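Local coordinates for PDZ domain protein (Parabacteroides distasonis, PDB 4L8N) that is of unknown function but binds magnesium and carries N-terminal and C-terminal PDZ domains around a DUF4136 domain, the PDZ domains suggesting peptide recognition, at residues 80-83 and 89-92; 152-157 and 190-195; 308-313 and 429-434. All coordinates share one frame; numbering follows the deposited sequence.

Contact 1: 80-83 and 89-92; sequences LLTI and PSKQ
Gln92 folds its side chain back over the neighbouring strand, its amide lying across Thr82 and reaching Leu80. The bend at chi2 (-61°) brings the carboxamide alongside strand 78-84. The two ends of the amide then meet different company. OE1 takes the hydroxyl of Thr82, OG1 to OE1 2.6 Å; the bond lies in the plane of the amide carbonyl and uses one of its lone pairs, with a C=O...donor angle of 130°. NE2 instead sits against the methyl CD2 of Leu80 at 3.4 Å, the two side chains crossing at about a right angle. The methyl of Thr82, CG2, also lies near Gln92 OE1, and is 3.8 Å from Ser90 OG.

Thr82 and Gln92 are a non-hydrogen-bonded antiparallel pair, their CA atoms 4.9 Å apart. Next to them the backbones are joined by Ile83 N to Lys91 O at 2.8 Å, a nearly straight bond (166° at the hydrogen), and the same carbonyl also receives a CA-H...O contact from Thr82 CA at 3.3 Å. Ile83 goes to the other face, against Ile45 and Ile51 of the N-terminal PDZ domain.

This is the loop end of the beta hairpin formed by strands 78-84 and 91-101, two central strands of the antiparallel sheet. With one proton and two acceptors, the Thr82 hydroxyl makes its good bond to Gln92 OE1 and only a weak one with Glu53, on the strand beyond, which is consistent with the carboxamide being set oxygen toward Thr82 and NH2 beside the leucine methyls.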
ATOM      1  N   LEU A  80     -22.919 -25.238 -27.589  1.00 84.88           N
ATOM      2  CA  LEU A  80     -23.528 -23.952 -27.905  1.00 83.63           C
ATOM      3  C   LEU A  80     -23.549 -23.093 -26.630  1.00 86.50           C
ATOM      4  O   LEU A  80     -24.110 -23.494 -25.600  1.00 87.32           O
ATOM      5  CB  LEU A  80     -24.942 -24.097 -28.506  1.00 85.60           C
ATOM      6  CG  LEU A  80     -25.608 -22.787 -28.965  1.00 88.87           C
ATOM      7  CD1 LEU A  80     -24.793 -22.082 -30.061  1.00 86.99           C
ATOM      8  CD2 LEU A  80     -27.019 -23.028 -29.430  1.00 91.92           C
ATOM      9  N   LEU A  81     -22.916 -21.916 -26.703  1.00 79.13           N
ATOM     10  CA  LEU A  81     -22.801 -21.021 -25.565  1.00 75.66           C
ATOM     11  C   LEU A  81     -23.523 -19.709 -25.790  1.00 76.71           C
ATOM     12  O   LEU A  81     -23.494 -19.148 -26.883  1.00 76.30           O
ATOM     13  CB  LEU A  81     -21.308 -20.760 -25.317  1.00 72.94           C
ATOM     14  CG  LEU A  81     -20.627 -21.432 -24.114  1.00 76.40           C
ATOM     15  CD1 LEU A  81     -20.961 -22.910 -23.991  1.00 77.96           C
ATOM     16  CD2 LEU A  81     -19.124 -21.243 -24.184  1.00 75.53           C
ATOM     17  N   THR A  82     -24.184 -19.234 -24.750  1.00 72.28           N
ATOM     18  CA  THR A  82     -24.817 -17.928 -24.729  1.00 71.75           C
ATOM     19  C   THR A  82     -23.863 -17.074 -23.934  1.00 72.61           C
ATOM     20  O   THR A  82     -23.666 -17.330 -22.745  1.00 71.49           O
ATOM     21  CB  THR A  82     -26.233 -17.996 -24.166  1.00 82.34           C
ATOM     22  OG1 THR A  82     -27.014 -18.875 -24.990  1.00 86.00           O
ATOM     23  CG2 THR A  82     -26.890 -16.620 -24.067  1.00 78.59           C
ATOM     24  N   ILE A  83     -23.201 -16.126 -24.609  1.00 66.85           N
ATOM     25  CA  ILE A  83     -22.199 -15.277 -23.999  1.00 63.99           C
ATOM     26  C   ILE A  83     -22.686 -13.844 -23.820  1.00 68.83           C
ATOM     27  O   ILE A  83     -23.475 -13.348 -24.616  1.00 70.39           O
ATOM     28  CB  ILE A  83     -20.887 -15.307 -24.855  1.00 65.30           C
ATOM     29  CG1 ILE A  83     -20.220 -16.718 -24.939  1.00 64.88           C
ATOM     30  CG2 ILE A  83     -19.881 -14.235 -24.422  1.00 64.07           C
ATOM     31  CD1 ILE A  83     -19.751 -17.406 -23.597  1.00 60.80           C
ATOM     32  N   PRO A  89     -24.926  -7.669 -24.922  1.00 78.19           N
ATOM     33  CA  PRO A  89     -25.541  -8.322 -23.751  1.00 78.39           C
ATOM     34  C   PRO A  89     -25.910  -9.787 -24.001  1.00 83.06           C
ATOM     35  O   PRO A  89     -26.159 -10.521 -23.045  1.00 82.56           O
ATOM     36  CB  PRO A  89     -26.780  -7.468 -23.477  1.00 81.21           C
ATOM     37  CG  PRO A  89     -27.109  -6.834 -24.770  1.00 86.55           C
ATOM     38  CD  PRO A  89     -25.890  -6.798 -25.630  1.00 81.12           C
ATOM     39  N   SER A  90     -25.986 -10.203 -25.271  1.00 80.86           N
ATOM     40  CA  SER A  90     -26.280 -11.585 -25.640  1.00 82.11           C
ATOM     41  C   SER A  90     -25.654 -11.915 -26.978  1.00 86.64           C
ATOM     42  O   SER A  90     -25.574 -11.045 -27.851  1.00 88.26           O
ATOM     43  CB  SER A  90     -27.776 -11.866 -25.664  1.00 87.32           C
ATOM     44  OG  SER A  90     -27.977 -13.265 -25.568  1.00 95.20           O
ATOM     45  N   LYS A  91     -25.184 -13.172 -27.121  1.00 80.60           N
ATOM     46  CA  LYS A  91     -24.480 -13.680 -28.303  1.00 78.90           C
ATOM     47  C   LYS A  91     -24.459 -15.215 -28.286  1.00 81.11           C
ATOM     48  O   LYS A  91     -24.208 -15.825 -27.242  1.00 79.38           O
ATOM     49  CB  LYS A  91     -23.051 -13.097 -28.308  1.00 78.85           C
ATOM     50  CG  LYS A  91     -22.052 -13.593 -29.336  1.00 90.96           C
ATOM     51  CD  LYS A  91     -20.660 -13.230 -28.802  1.00100.05           C
ATOM     52  CE  LYS A  91     -19.631 -12.947 -29.869  1.00109.55           C
ATOM     53  NZ  LYS A  91     -18.574 -12.024 -29.368  1.00110.53           N
ATOM     54  N   GLN A  92     -24.754 -15.837 -29.437  1.00 78.30           N
ATOM     55  CA  GLN A  92     -24.698 -17.292 -29.562  1.00 78.11           C
ATOM     56  C   GLN A  92     -23.338 -17.690 -30.113  1.00 79.06           C
ATOM     57  O   GLN A  92     -22.899 -17.126 -31.113  1.00 78.30           O
ATOM     58  CB  GLN A  92     -25.837 -17.835 -30.435  1.00 81.76           C
ATOM     59  CG  GLN A  92     -27.231 -17.705 -29.807  1.00 86.76           C
ATOM     60  CD  GLN A  92     -27.382 -18.458 -28.503  1.00 96.54           C
ATOM     61  OE1 GLN A  92     -27.254 -17.879 -27.414  1.00 90.17           O
ATOM     62  NE2 GLN A  92     -27.685 -19.754 -28.582  1.00 80.20           N
TER

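Contact 2: 152-157 and 190-195; sequences TIDENN and TFYFFD
Asn157 meets Tyr192 at the phenol end: CB lies 3.1 Å from Tyr192 OH, and CG follows at 3.4 Å, at the edge of the ring and near its plane. The setting is a beta-alpha-beta crossover of the DUF4136 region, in which strand 147-150 leads through this loop into helix 158-175 and the chain returns on the parallel strand 186-196. Tyr192 stands on that returning strand and Asn157 at the N-cap position of the helix, although its side chain makes no capping bond. The two side chains slide past each other in opposite directions, the carboxamide turned 81° from the ring plane.

Tyr192 reaches the loop with its ring swung between its own backbone N and carbonyl carbon (chi1 46°). The hydroxyl finds its polar partner in Glu161 of the helix, whose carboxylate also takes the backbone N of Asp154, while Leu160 and Leu274 pack on the side chain.

Behind this first shell, Asp154 fixes the loop. Its OD2 accepts Asn157 ND2 at 2.9 Å, close to the amide plane, and Asp154 O accepts Asn157 N, also at 2.9 Å. With an alanine in place of Asn157, Asp154 OD2 would probably lose its amide donor and the carboxylate be freer to turn. The other oxygen is tied within the loop as well: Asn156 ND2 approaches the syn lone pair of Asp154 OD1 at 2.9 Å, with that oxygen 17° out of the Asn156 amide plane.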
ATOM      1  N   THR A 152     -11.862  16.576 -18.851  1.00 81.90           N
ATOM      2  CA  THR A 152     -11.120  17.771 -19.305  1.00 83.14           C
ATOM      3  C   THR A 152      -9.609  17.661 -19.018  1.00 85.66           C
ATOM      4  O   THR A 152      -9.187  17.343 -17.895  1.00 82.77           O
ATOM      5  CB  THR A 152     -11.701  19.034 -18.634  1.00 93.75           C
ATOM      6  OG1 THR A 152     -13.131  18.935 -18.571  1.00 94.95           O
ATOM      7  CG2 THR A 152     -11.273  20.323 -19.333  1.00 92.43           C
ATOM      8  N   ILE A 153      -8.809  17.937 -20.046  1.00 84.40           N
ATOM      9  CA  ILE A 153      -7.360  17.838 -19.952  1.00 85.09           C
ATOM     10  C   ILE A 153      -6.775  19.081 -19.234  1.00 90.92           C
ATOM     11  O   ILE A 153      -7.162  20.214 -19.541  1.00 91.41           O
ATOM     12  CB  ILE A 153      -6.766  17.584 -21.381  1.00 88.98           C
ATOM     13  CG1 ILE A 153      -6.807  16.064 -21.700  1.00 87.76           C
ATOM     14  CG2 ILE A 153      -5.329  18.149 -21.555  1.00 91.16           C
ATOM     15  CD1 ILE A 153      -6.680  15.663 -23.176  1.00 96.91           C
ATOM     16  N   ASP A 154      -5.859  18.845 -18.254  1.00 87.43           N
ATOM     17  CA  ASP A 154      -5.117  19.911 -17.570  1.00 88.77           C
ATOM     18  C   ASP A 154      -4.052  20.369 -18.555  1.00 94.30           C
ATOM     19  O   ASP A 154      -3.130  19.605 -18.865  1.00 93.67           O
ATOM     20  CB  ASP A 154      -4.509  19.446 -16.218  1.00 89.71           C
ATOM     21  CG  ASP A 154      -3.366  20.312 -15.685  1.00 97.97           C
ATOM     22  OD1 ASP A 154      -3.509  21.556 -15.687  1.00100.34           O
ATOM     23  OD2 ASP A 154      -2.334  19.745 -15.269  1.00100.17           O
ATOM     24  N   GLU A 155      -4.213  21.597 -19.082  1.00 92.08           N
ATOM     25  CA  GLU A 155      -3.366  22.203 -20.113  1.00 92.70           C
ATOM     26  C   GLU A 155      -1.869  22.233 -19.763  1.00 95.47           C
ATOM     27  O   GLU A 155      -1.036  22.097 -20.670  1.00 94.71           O
ATOM     28  CB  GLU A 155      -3.873  23.610 -20.447  1.00 96.03           C
ATOM     29  CG  GLU A 155      -5.075  23.592 -21.380  1.00103.46           C
ATOM     30  CD  GLU A 155      -4.864  22.873 -22.701  1.00119.18           C
ATOM     31  OE1 GLU A 155      -3.792  23.058 -23.327  1.00114.96           O
ATOM     32  OE2 GLU A 155      -5.777  22.119 -23.112  1.00109.00           O
ATOM     33  N   ASN A 156      -1.540  22.348 -18.453  1.00 91.32           N
ATOM     34  CA  ASN A 156      -0.175  22.339 -17.914  1.00 91.18           C
ATOM     35  C   ASN A 156       0.531  21.005 -18.192  1.00 93.17           C
ATOM     36  O   ASN A 156       1.762  20.973 -18.295  1.00 93.79           O
ATOM     37  CB  ASN A 156      -0.198  22.609 -16.409  1.00 93.38           C
ATOM     38  CG  ASN A 156      -0.786  23.954 -16.040  1.00121.74           C
ATOM     39  OD1 ASN A 156      -0.195  25.016 -16.289  1.00120.15           O
ATOM     40  ND2 ASN A 156      -1.967  23.942 -15.434  1.00111.04           N
ATOM     41  N   ASN A 157      -0.259  19.916 -18.349  1.00 87.16           N
ATOM     42  CA  ASN A 157       0.220  18.559 -18.620  1.00 84.85           C
ATOM     43  C   ASN A 157      -0.458  17.920 -19.846  1.00 87.44           C
ATOM     44  O   ASN A 157      -0.686  16.704 -19.838  1.00 86.12           O
ATOM     45  CB  ASN A 157      -0.028  17.684 -17.396  1.00 82.68           C
ATOM     46  CG  ASN A 157       0.860  17.987 -16.229  1.00 96.47           C
ATOM     47  OD1 ASN A 157       2.059  17.679 -16.229  1.00 93.93           O
ATOM     48  ND2 ASN A 157       0.278  18.567 -15.199  1.00 83.00           N
ATOM     49  N   THR A 190      -7.786  10.501 -14.760  1.00 64.15           N
ATOM     50  CA  THR A 190      -6.490   9.990 -14.320  1.00 63.64           C
ATOM     51  C   THR A 190      -5.846  10.959 -13.384  1.00 67.44           C
ATOM     52  O   THR A 190      -6.001  12.179 -13.498  1.00 68.31           O
ATOM     53  CB  THR A 190      -5.543   9.609 -15.456  1.00 71.26           C
ATOM     54  OG1 THR A 190      -5.413  10.679 -16.389  1.00 74.99           O
ATOM     55  CG2 THR A 190      -5.976   8.359 -16.146  1.00 72.38           C
ATOM     56  N   PHE A 191      -5.160  10.385 -12.423  1.00 61.73           N
ATOM     57  CA  PHE A 191      -4.361  11.102 -11.465  1.00 61.47           C
ATOM     58  C   PHE A 191      -2.952  10.474 -11.476  1.00 66.08           C
ATOM     59  O   PHE A 191      -2.780   9.288 -11.765  1.00 63.20           O
ATOM     60  CB  PHE A 191      -5.023  11.132 -10.078  1.00 61.41           C
ATOM     61  CG  PHE A 191      -5.404   9.794  -9.493  1.00 60.29           C
ATOM     62  CD1 PHE A 191      -6.512   9.095  -9.970  1.00 61.83           C
ATOM     63  CD2 PHE A 191      -4.696   9.258  -8.426  1.00 58.89           C
ATOM     64  CE1 PHE A 191      -6.891   7.880  -9.393  1.00 61.17           C
ATOM     65  CE2 PHE A 191      -5.087   8.061  -7.843  1.00 60.17           C
ATOM     66  CZ  PHE A 191      -6.185   7.381  -8.324  1.00 58.36           C
ATOM     67  N   TYR A 192      -1.949  11.306 -11.242  1.00 66.50           N
ATOM     68  CA  TYR A 192      -0.540  10.907 -11.273  1.00 67.03           C
ATOM     69  C   TYR A 192       0.283  11.850 -10.418  1.00 73.77           C
ATOM     70  O   TYR A 192      -0.104  12.997 -10.197  1.00 72.75           O
ATOM     71  CB  TYR A 192       0.002  10.881 -12.724  1.00 67.44           C
ATOM     72  CG  TYR A 192      -0.373  12.110 -13.522  1.00 69.24           C
ATOM     73  CD1 TYR A 192       0.384  13.275 -13.442  1.00 72.46           C
ATOM     74  CD2 TYR A 192      -1.523  12.130 -14.307  1.00 69.49           C
ATOM     75  CE1 TYR A 192       0.006  14.432 -14.121  1.00 74.59           C
ATOM     76  CE2 TYR A 192      -1.887  13.269 -15.027  1.00 71.25           C
ATOM     77  CZ  TYR A 192      -1.120  14.420 -14.926  1.00 80.76           C
ATOM     78  OH  TYR A 192      -1.476  15.557 -15.606  1.00 82.87           O
ATOM     79  N   PHE A 193       1.421  11.359  -9.959  1.00 74.14           N
ATOM     80  CA  PHE A 193       2.377  12.088  -9.144  1.00 77.17           C
ATOM     81  C   PHE A 193       3.749  11.462  -9.304  1.00 80.55           C
ATOM     82  O   PHE A 193       3.871  10.236  -9.350  1.00 77.54           O
ATOM     83  CB  PHE A 193       1.941  12.076  -7.657  1.00 80.34           C
ATOM     84  CG  PHE A 193       2.883  12.750  -6.684  1.00 84.86           C
ATOM     85  CD1 PHE A 193       2.757  14.111  -6.391  1.00 90.11           C
ATOM     86  CD2 PHE A 193       3.883  12.024  -6.034  1.00 88.17           C
ATOM     87  CE1 PHE A 193       3.623  14.738  -5.474  1.00 91.91           C
ATOM     88  CE2 PHE A 193       4.761  12.660  -5.128  1.00 92.31           C
ATOM     89  CZ  PHE A 193       4.609  14.004  -4.843  1.00 90.99           C
ATOM     90  N   PHE A 194       4.777  12.316  -9.364  1.00 79.94           N
ATOM     91  CA  PHE A 194       6.179  11.927  -9.386  1.00 80.73           C
ATOM     92  C   PHE A 194       7.023  13.008  -8.721  1.00 87.83           C
ATOM     93  O   PHE A 194       7.078  14.151  -9.197  1.00 88.34           O
ATOM     94  CB  PHE A 194       6.715  11.590 -10.787  1.00 82.10           C
ATOM     95  CG  PHE A 194       8.100  10.984 -10.718  1.00 83.72           C
ATOM     96  CD1 PHE A 194       8.273   9.639 -10.415  1.00 85.65           C
ATOM     97  CD2 PHE A 194       9.234  11.773 -10.893  1.00 86.56           C
ATOM     98  CE1 PHE A 194       9.553   9.090 -10.306  1.00 86.68           C
ATOM     99  CE2 PHE A 194      10.510  11.218 -10.795  1.00 89.61           C
ATOM    100  CZ  PHE A 194      10.659   9.880 -10.510  1.00 86.78           C
ATOM    101  N   ASP A 195       7.675  12.629  -7.613  1.00 85.37           N
ATOM    102  CA  ASP A 195       8.556  13.494  -6.843  1.00 87.19           C
ATOM    103  C   ASP A 195       9.463  12.660  -5.934  1.00 88.84           C
ATOM    104  O   ASP A 195       9.304  11.433  -5.845  1.00 85.38           O
ATOM    105  CB  ASP A 195       7.742  14.512  -6.022  1.00 90.74           C
ATOM    106  CG  ASP A 195       8.544  15.707  -5.538  1.00112.70           C
ATOM    107  OD1 ASP A 195       9.264  16.322  -6.369  1.00114.66           O
ATOM    108  OD2 ASP A 195       8.469  16.020  -4.325  1.00124.22           O
TER

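Contact 3: 308-313 and 429-434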
ATOM      1  N   ASN A 308       8.562 -25.367 -33.865  1.00 52.35           N
ATOM      2  CA  ASN A 308       8.311 -25.824 -35.242  1.00 51.63           C
ATOM      3  C   ASN A 308       7.177 -26.831 -35.171  1.00 57.40           C
ATOM      4  O   ASN A 308       7.298 -27.855 -34.475  1.00 57.40           O
ATOM      5  CB  ASN A 308       9.556 -26.457 -35.892  1.00 45.66           C
ATOM      6  CG  ASN A 308      10.506 -25.528 -36.606  1.00 59.20           C
ATOM      7  OD1 ASN A 308      10.190 -24.403 -37.019  1.00 46.37           O
ATOM      8  ND2 ASN A 308      11.697 -26.027 -36.824  1.00 53.69           N
ATOM      9  N   TYR A 309       6.059 -26.509 -35.844  1.00 54.77           N
ATOM     10  CA  TYR A 309       4.865 -27.323 -35.893  1.00 55.71           C
ATOM     11  C   TYR A 309       4.743 -28.085 -37.221  1.00 61.95           C
ATOM     12  O   TYR A 309       4.798 -27.475 -38.294  1.00 62.41           O
ATOM     13  CB  TYR A 309       3.647 -26.424 -35.683  1.00 56.43           C
ATOM     14  CG  TYR A 309       2.317 -27.115 -35.899  1.00 58.15           C
ATOM     15  CD1 TYR A 309       1.793 -27.974 -34.939  1.00 61.08           C
ATOM     16  CD2 TYR A 309       1.572 -26.893 -37.055  1.00 58.10           C
ATOM     17  CE1 TYR A 309       0.569 -28.609 -35.128  1.00 61.91           C
ATOM     18  CE2 TYR A 309       0.338 -27.505 -37.245  1.00 59.85           C
ATOM     19  CZ  TYR A 309      -0.157 -28.369 -36.280  1.00 66.17           C
ATOM     20  OH  TYR A 309      -1.378 -28.971 -36.444  1.00 65.53           O
ATOM     21  N   THR A 310       4.531 -29.412 -37.131  1.00 59.30           N
ATOM     22  CA  THR A 310       4.306 -30.311 -38.269  1.00 59.73           C
ATOM     23  C   THR A 310       2.881 -30.919 -38.169  1.00 67.64           C
ATOM     24  O   THR A 310       2.257 -31.197 -39.185  1.00 70.70           O
ATOM     25  CB  THR A 310       5.368 -31.412 -38.363  1.00 60.92           C
ATOM     26  OG1 THR A 310       5.136 -32.371 -37.331  1.00 65.97           O
ATOM     27  CG2 THR A 310       6.804 -30.888 -38.324  1.00 53.96           C
ATOM     28  N   GLY A 311       2.394 -31.126 -36.952  1.00 62.59           N
ATOM     29  CA  GLY A 311       1.071 -31.686 -36.713  1.00 62.24           C
ATOM     30  C   GLY A 311       1.079 -33.127 -36.261  1.00 65.05           C
ATOM     31  O   GLY A 311       0.011 -33.705 -36.084  1.00 64.99           O
ATOM     32  N   ILE A 312       2.276 -33.723 -36.080  1.00 61.97           N
ATOM     33  CA  ILE A 312       2.443 -35.123 -35.668  1.00 62.77           C
ATOM     34  C   ILE A 312       2.296 -35.241 -34.147  1.00 66.30           C
ATOM     35  O   ILE A 312       2.851 -34.435 -33.389  1.00 63.98           O
ATOM     36  CB  ILE A 312       3.817 -35.726 -36.150  1.00 65.86           C
ATOM     37  CG1 ILE A 312       3.967 -35.703 -37.684  1.00 66.66           C
ATOM     38  CG2 ILE A 312       4.058 -37.154 -35.618  1.00 66.82           C
ATOM     39  CD1 ILE A 312       5.450 -35.636 -38.193  1.00 70.97           C
ATOM     40  N   SER A 313       1.550 -36.268 -33.720  1.00 64.34           N
ATOM     41  CA  SER A 313       1.387 -36.688 -32.338  1.00 64.31           C
ATOM     42  C   SER A 313       2.097 -38.056 -32.195  1.00 71.30           C
ATOM     43  O   SER A 313       2.022 -38.881 -33.107  1.00 73.05           O
ATOM     44  CB  SER A 313      -0.084 -36.729 -31.963  1.00 67.47           C
ATOM     45  OG  SER A 313      -0.587 -35.404 -31.898  1.00 71.66           O
ATOM     46  N   CYS A 429      12.766 -29.795 -42.429  1.00 73.90           N
ATOM     47  CA  CYS A 429      13.197 -31.014 -41.733  1.00 73.07           C
ATOM     48  C   CYS A 429      12.891 -32.235 -42.566  1.00 77.99           C
ATOM     49  O   CYS A 429      11.847 -32.304 -43.213  1.00 77.66           O
ATOM     50  CB  CYS A 429      12.546 -31.104 -40.353  1.00 72.60           C
ATOM     51  SG  CYS A 429      12.587 -29.551 -39.404  1.00 75.07           S
ATOM     52  N   THR A 430      13.814 -33.199 -42.554  1.00 75.80           N
ATOM     53  CA  THR A 430      13.691 -34.447 -43.300  1.00 76.15           C
ATOM     54  C   THR A 430      13.113 -35.503 -42.389  1.00 79.65           C
ATOM     55  O   THR A 430      13.669 -35.780 -41.329  1.00 79.04           O
ATOM     56  CB  THR A 430      15.057 -34.860 -43.886  1.00 80.35           C
ATOM     57  OG1 THR A 430      15.480 -33.875 -44.833  1.00 77.67           O
ATOM     58  CG2 THR A 430      15.025 -36.218 -44.552  1.00 77.18           C
ATOM     59  N   PHE A 431      11.996 -36.089 -42.807  1.00 77.10           N
ATOM     60  CA  PHE A 431      11.345 -37.163 -42.068  1.00 77.62           C
ATOM     61  C   PHE A 431      11.407 -38.455 -42.895  1.00 84.29           C
ATOM     62  O   PHE A 431      10.900 -38.503 -44.022  1.00 83.71           O
ATOM     63  CB  PHE A 431       9.902 -36.793 -41.688  1.00 78.65           C
ATOM     64  CG  PHE A 431       9.733 -35.881 -40.490  1.00 78.27           C
ATOM     65  CD1 PHE A 431       9.845 -34.497 -40.625  1.00 79.29           C
ATOM     66  CD2 PHE A 431       9.403 -36.398 -39.241  1.00 79.23           C
ATOM     67  CE1 PHE A 431       9.636 -33.652 -39.528  1.00 78.46           C
ATOM     68  CE2 PHE A 431       9.190 -35.550 -38.150  1.00 80.32           C
ATOM     69  CZ  PHE A 431       9.307 -34.187 -38.303  1.00 76.98           C
ATOM     70  N   ASN A 432      12.109 -39.468 -42.350  1.00 83.31           N
ATOM     71  CA  ASN A 432      12.288 -40.798 -42.934  1.00 84.95           C
ATOM     72  C   ASN A 432      11.315 -41.735 -42.266  1.00 90.96           C
ATOM     73  O   ASN A 432      11.494 -42.070 -41.093  1.00 90.60           O
ATOM     74  CB  ASN A 432      13.727 -41.294 -42.757  1.00 85.23           C
ATOM     75  CG  ASN A 432      14.710 -40.592 -43.633  1.00109.47           C
ATOM     76  OD1 ASN A 432      15.315 -39.585 -43.250  1.00107.09           O
ATOM     77  ND2 ASN A 432      14.876 -41.106 -44.838  1.00100.93           N
ATOM     78  N   ILE A 433      10.245 -42.100 -42.980  1.00 89.12           N
ATOM     79  CA  ILE A 433       9.219 -42.965 -42.409  1.00 90.72           C
ATOM     80  C   ILE A 433       9.210 -44.353 -43.100  1.00 98.18           C
ATOM     81  O   ILE A 433       9.869 -44.554 -44.130  1.00 97.45           O
ATOM     82  CB  ILE A 433       7.806 -42.286 -42.409  1.00 93.33           C
ATOM     83  CG1 ILE A 433       7.249 -42.067 -43.834  1.00 93.67           C
ATOM     84  CG2 ILE A 433       7.804 -40.980 -41.594  1.00 91.25           C
ATOM     85  CD1 ILE A 433       5.868 -42.542 -44.032  1.00 93.38           C
ATOM     86  N   LYS A 434       8.485 -45.305 -42.492  1.00 97.64           N
ATOM     87  CA  LYS A 434       8.310 -46.663 -42.987  1.00100.04           C
ATOM     88  C   LYS A 434       6.903 -47.149 -42.646  1.00107.14           C
ATOM     89  O   LYS A 434       6.590 -47.337 -41.467  1.00107.08           O
ATOM     90  CB  LYS A 434       9.379 -47.606 -42.405  1.00103.17           C
TER
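Phe431 sets its CG anti to its own carbonyl carbon (chi1 -79°), which sends the ring toward the turn at 310-312. Ile312 does likewise with CG1 (chi1 -60°), and its extended chi2 carries CD1 out to the ring from the opposite direction. The result is an apolar contact of CD1 with Phe431 CE2 at 3.7 Å. Thr310 supplies a second methyl: CG2 touches Phe431 CE1 and CZ, both at 4.1 Å. Both methyls approach the ring obliquely, and the CZ end of the ring is shared between them.

Thr310 divides its work. While CG2 serves the ring, OG1 is hydrogen-bonded to Glu107 and receives a weak bond from Ile312 N at 3.4 Å, inside the turn. Gly311, at phi 105°, has backbone angles at which a side chain would jam against the preceding carbonyl oxygen. At the far end Asn308 ND2 comes no nearer than 4.5 Å to Cys429 SG; its amide is instead held by Tyr413 O and Asn427.

Tyr413 also meets Phe431 edge-to-face, and Ile345 and Ile444 from the flanking strands join the same buried cluster. Here the bend linking strands 298-309 and 312-315 packs its side chains onto strand 429-435 without strand pairing between them, an arrangement consistent with the hydrophobic core of the C-terminal PDZ domain.

Overall arrangement
From the N terminus, contact 1 comes first and closes a short hairpin, with just six residues' separation, in the sheet of the N-terminal PDZ domain. Contact 2 follows, spanning helix 158-175 to bring the loop before it back to strand 186-196 in the DUF4136 region. Contact 3 closes the longest loop, a separation of 116 residues, drawing 308-313 to strand 429-435. The three are strictly in series: none nests in or crosses another. Contacts 2 and 3 reach the same large mixed sheet but lie on opposite sides of the chain's centre, their centres about 57 Å apart; contact 1 belongs to a separate sheet, its centre about 41 Å from that of contact 2.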